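Local coordinates for protein caprin-2 (Danio rerio, PDB 4OUS) that assembles into a calcium-binding trimer through its C1q domain and probably acts in canonical Wnt signalling, at residues 68-73 against 115-120; 80-85 against 92-97. The protein carries 1 engineered substitution. All blocks are in the same frame, centred on the assembly; numbering follows the deposited sequence.

Interaction 1: residues 68-73 against 115-120; sequences LYINLM and GAIYGS
L68 reaches the 115-120 loop with one methyl group: its CD1 lies 4.0 Å from A116 O and 4.3 Å from I117 CG1. With CG anti to the backbone N (chi1 -178°), the branched end of L68 swings in over the loop. Two residues further along, on the same face of the strand, I70 CD1 meets I117 CD1 at 4.4 Å, so the CG1-CD1 arm of I117 meets L68 at one atom and I70 at the next. The same cluster is lined by I59 and F57 of strand 51-60 and by A94, and branched aliphatic residues suit it because they fill an apolar interior from several directions.

The backbones also come close: L68 CA and G115 CA are 4.3 Å apart, and a CB on G115 would fall 2.8 Å from L68 CA. It would also jam against the preceding carbonyl, since phi is 101°; glycine is therefore the residue that fits. A116 turns its methyl away from the strand to pack on A17 and L62.

The contact thins out at Y69, which is partly exposed and does not touch the loop, and past I117, where Y118 to S120 leave the strand. The ring of Y69 meets Y83 edge to face and packs on Y124 of the second subunit.

The two segments share no hydrogen bond. Dispersion and the burial of methyl groups favour the contact, and the missing side chain of G115 lets the backbones approach, which implies a contact specified by shape rather than by polar pairing, inside the jelly-roll sandwich of the C1q domain.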
# COMPACT_ATOMS: atom_id res chain seq x y z
N LEU A 68 -13.47 7.18 -9.46
CA LEU A 68 -12.39 7.92 -8.85
C LEU A 68 -11.08 7.65 -9.58
O LEU A 68 -10.67 6.50 -9.72
CB LEU A 68 -12.25 7.54 -7.37
CG LEU A 68 -11.18 8.29 -6.60
CD1 LEU A 68 -11.55 9.76 -6.47
CD2 LEU A 68 -10.93 7.69 -5.23
N TYR A 69 -10.44 8.71 -10.06
CA TYR A 69 -9.12 8.66 -10.68
C TYR A 69 -8.19 9.59 -9.92
O TYR A 69 -8.48 10.79 -9.81
CB TYR A 69 -9.17 9.13 -12.13
CG TYR A 69 -9.82 8.23 -13.15
CD1 TYR A 69 -9.03 7.46 -14.01
CD2 TYR A 69 -11.20 8.17 -13.30
CE1 TYR A 69 -9.60 6.66 -14.97
CE2 TYR A 69 -11.78 7.37 -14.27
CZ TYR A 69 -10.98 6.61 -15.10
OH TYR A 69 -11.54 5.80 -16.06
N ILE A 70 -7.09 9.04 -9.42
CA ILE A 70 -6.08 9.80 -8.69
C ILE A 70 -4.75 9.70 -9.42
O ILE A 70 -4.37 8.61 -9.86
CB ILE A 70 -5.88 9.24 -7.26
CG1 ILE A 70 -7.19 9.22 -6.47
CG2 ILE A 70 -4.81 10.02 -6.51
CD1 ILE A 70 -7.75 10.58 -6.16
N ASN A 71 -4.03 10.82 -9.54
CA ASN A 71 -2.65 10.79 -10.03
C ASN A 71 -1.69 11.24 -8.95
O ASN A 71 -1.91 12.28 -8.31
CB ASN A 71 -2.45 11.72 -11.24
CG ASN A 71 -3.51 11.55 -12.31
OD1 ASN A 71 -4.30 12.47 -12.55
ND2 ASN A 71 -3.51 10.41 -12.98
N LEU A 72 -0.59 10.51 -8.78
CA LEU A 72 0.55 11.01 -8.02
C LEU A 72 1.41 11.82 -8.98
O LEU A 72 1.91 11.29 -9.98
CB LEU A 72 1.36 9.87 -7.42
CG LEU A 72 2.61 10.29 -6.63
CD1 LEU A 72 2.26 10.91 -5.30
CD2 LEU A 72 3.58 9.11 -6.46
N MET A 73 1.53 13.11 -8.69
CA MET A 73 2.23 14.07 -9.53
C MET A 73 3.60 14.39 -8.98
O MET A 73 3.76 14.52 -7.77
CB MET A 73 1.43 15.37 -9.62
CG MET A 73 -0.04 15.20 -9.99
SD MET A 73 -0.30 14.60 -11.67
CE MET A 73 0.37 15.96 -12.62
N GLY A 115 -13.93 12.26 -10.02
CA GLY A 115 -14.53 11.64 -8.86
C GLY A 115 -14.56 12.56 -7.66
O GLY A 115 -14.32 13.77 -7.78
N ALA A 116 -14.87 11.99 -6.51
CA ALA A 116 -14.99 12.75 -5.28
C ALA A 116 -14.51 11.88 -4.12
O ALA A 116 -14.64 10.66 -4.16
CB ALA A 116 -16.44 13.19 -5.05
N ILE A 117 -13.94 12.53 -3.11
CA ILE A 117 -13.23 11.87 -2.03
C ILE A 117 -13.98 11.93 -0.70
O ILE A 117 -14.48 12.99 -0.32
CB ILE A 117 -11.83 12.50 -1.84
CG1 ILE A 117 -11.02 12.36 -3.13
CG2 ILE A 117 -11.10 11.90 -0.64
CD1 ILE A 117 -9.68 13.05 -3.11
N TYR A 118 -14.02 10.81 0.00
CA TYR A 118 -14.60 10.73 1.33
C TYR A 118 -13.62 11.15 2.41
O TYR A 118 -12.51 10.59 2.51
CB TYR A 118 -15.06 9.30 1.61
CG TYR A 118 -15.81 9.17 2.91
CD1 TYR A 118 -17.16 9.48 2.99
CD2 TYR A 118 -15.16 8.75 4.07
CE1 TYR A 118 -17.85 9.38 4.18
CE2 TYR A 118 -15.85 8.64 5.27
CZ TYR A 118 -17.18 8.96 5.32
OH TYR A 118 -17.87 8.85 6.51
N GLY A 119 -14.02 12.11 3.22
CA GLY A 119 -13.25 12.51 4.38
C GLY A 119 -14.07 12.41 5.65
O GLY A 119 -15.23 12.83 5.69
N SER A 120 -13.48 11.83 6.69
CA SER A 120 -14.09 11.82 8.01
C SER A 120 -13.01 11.71 9.08
O SER A 120 -11.84 11.52 8.78
CB SER A 120 -15.08 10.67 8.16
OG SER A 120 -14.40 9.47 8.46

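Interaction 2: residues 80-85 against 92-97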
# COMPACT_ATOMS: atom_id res chain seq x y z
N VAL A 80 2.43 7.92 -11.11
CA VAL A 80 1.60 6.71 -11.07
C VAL A 80 0.16 7.15 -10.87
O VAL A 80 -0.09 8.29 -10.46
CB VAL A 80 2.01 5.71 -9.95
CG1 VAL A 80 3.44 5.23 -10.11
CG2 VAL A 80 1.79 6.29 -8.56
N SER A 81 -0.78 6.25 -11.15
CA SER A 81 -2.19 6.58 -11.02
C SER A 81 -2.96 5.46 -10.34
O SER A 81 -2.48 4.33 -10.20
CB SER A 81 -2.81 6.85 -12.40
OG SER A 81 -2.11 7.89 -13.07
N ALA A 82 -4.17 5.79 -9.90
CA ALA A 82 -5.05 4.81 -9.28
C ALA A 82 -6.48 5.05 -9.71
O ALA A 82 -6.88 6.18 -9.97
CB ALA A 82 -4.93 4.86 -7.76
N TYR A 83 -7.25 3.97 -9.76
CA TYR A 83 -8.64 3.97 -10.17
C TYR A 83 -9.47 3.23 -9.15
O TYR A 83 -9.03 2.19 -8.64
CB TYR A 83 -8.79 3.30 -11.54
CG TYR A 83 -10.21 3.08 -12.01
CD1 TYR A 83 -10.86 4.03 -12.78
CD2 TYR A 83 -10.90 1.91 -11.70
CE1 TYR A 83 -12.15 3.83 -13.23
CE2 TYR A 83 -12.21 1.70 -12.14
CZ TYR A 83 -12.82 2.67 -12.92
OH TYR A 83 -14.11 2.50 -13.39
N ALA A 84 -10.68 3.71 -8.88
CA ALA A 84 -11.61 2.91 -8.10
C ALA A 84 -13.03 3.23 -8.49
O ALA A 84 -13.38 4.40 -8.67
CB ALA A 84 -11.40 3.12 -6.61
N ASN A 85 -13.85 2.20 -8.60
CA ASN A 85 -15.25 2.41 -8.90
C ASN A 85 -16.05 1.20 -8.50
O ASN A 85 -15.56 0.08 -8.57
CB ASN A 85 -15.43 2.71 -10.38
CG ASN A 85 -16.78 3.28 -10.69
OD1 ASN A 85 -17.29 4.12 -9.95
ND2 ASN A 85 -17.38 2.83 -11.79
N GLU A 92 -15.17 2.78 -2.47
CA GLU A 92 -14.10 2.01 -3.07
C GLU A 92 -12.82 2.81 -2.89
O GLU A 92 -12.89 4.02 -2.71
CB GLU A 92 -14.33 1.75 -4.56
CG GLU A 92 -14.56 0.31 -5.00
CD GLU A 92 -13.30 -0.56 -4.88
OE1 GLU A 92 -12.40 -0.26 -4.06
OE2 GLU A 92 -13.14 -1.46 -5.72
N THR A 93 -11.68 2.15 -2.97
CA THR A 93 -10.41 2.77 -2.62
C THR A 93 -9.44 2.78 -3.80
O THR A 93 -9.18 1.73 -4.40
CB THR A 93 -9.77 2.05 -1.43
OG1 THR A 93 -10.73 1.96 -0.37
CG2 THR A 93 -8.53 2.78 -0.93
N ALA A 94 -8.93 3.96 -4.11
CA ALA A 94 -7.89 4.15 -5.12
C ALA A 94 -6.56 4.31 -4.41
O ALA A 94 -6.38 5.25 -3.62
CB ALA A 94 -8.20 5.36 -5.99
N SER A 95 -5.61 3.41 -4.68
CA SER A 95 -4.33 3.43 -3.98
C SER A 95 -3.18 3.12 -4.92
O SER A 95 -3.35 2.41 -5.92
CB SER A 95 -4.34 2.43 -2.81
OG SER A 95 -4.47 1.09 -3.26
N ASN A 96 -2.02 3.66 -4.59
CA ASN A 96 -0.79 3.29 -5.27
C ASN A 96 0.39 3.75 -4.42
O ASN A 96 0.22 4.21 -3.28
CB ASN A 96 -0.73 3.86 -6.70
CG ASN A 96 -0.02 2.92 -7.67
OD1 ASN A 96 0.92 2.21 -7.28
ND2 ASN A 96 -0.44 2.91 -8.92
N HIS A 97 1.58 3.61 -4.98
CA HIS A 97 2.81 3.93 -4.29
C HIS A 97 3.86 4.25 -5.35
O HIS A 97 3.67 3.94 -6.53
CB HIS A 97 3.28 2.73 -3.47
CG HIS A 97 3.87 1.67 -4.34
ND1 HIS A 97 3.11 0.76 -5.04
CD2 HIS A 97 5.15 1.47 -4.73
CE1 HIS A 97 3.90 0.02 -5.79
NE2 HIS A 97 5.14 0.43 -5.62
O HOH W 1 -12.40 -0.47 -8.44
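N96 OD1 is gripped twice, by H97 N at 2.8 Å and by T126 OG1 of the second subunit, while the other end of the same amide crosses to S81. There N96 ND2 donates to S81 O at 2.8 Å, in the plane of its own amide and with a fairly straight N-H...O angle of 162°. The donor stands 33° off the S81 carbonyl plane. Held at both ends, the amide keeps one orientation although chi1, at -145°, is away from a staggered value. With an alanine in its place, S81 O would probably lose its cross-strand donor, and H97 N and T126 OG1 of the second subunit a shared acceptor.

Around this bond the two strands meet through small apolar side chains. They run antiparallel, 5.3 Å apart at closest approach of the axes, yet share no backbone hydrogen bond; A82, A84 and A94 point inward instead. A94 CB sits against A82 CB at 3.8 Å and also touches A84 CB, and only short side chains allow so close an approach. V80 lays its methyls over H97 O, CG2 coming to 3.6 Å.

At the other end, E92 bends over N85. T93 N binds E92 OE1 at 2.7 Å, and a water links N85 N to E92 OE2. That oxygen also binds the calcium ion together with E92 OE2 of both other subunits.

The chemistry implies a seam where the two sheets of the sandwich come together, closed by small methyls and one amide, with a carboxylate at its end whose charge the shared calcium is likely to offset.

Strands 68-74 and 77-84 are neighbours in one sheet, so interactions 1 and 2 are joined directly: I70 O lies 2.8 Å from A82 N and L72 N equally far from V80 O, both probable hydrogen bonds. Both contacts are largely buried, and A94 packs on L68 and I70 as well as on the alanines of 80-85. The chemistry differs with place. Interaction 1 ties a loop to a strand mainly by aliphatic packing and a close backbone approach at G115; its Y69 and N71 pack on the second subunit. Interaction 2 joins strands of different sheets; several of its polar groups, among them N96 OD1, reach the second subunit, and E92 the trimer's calcium.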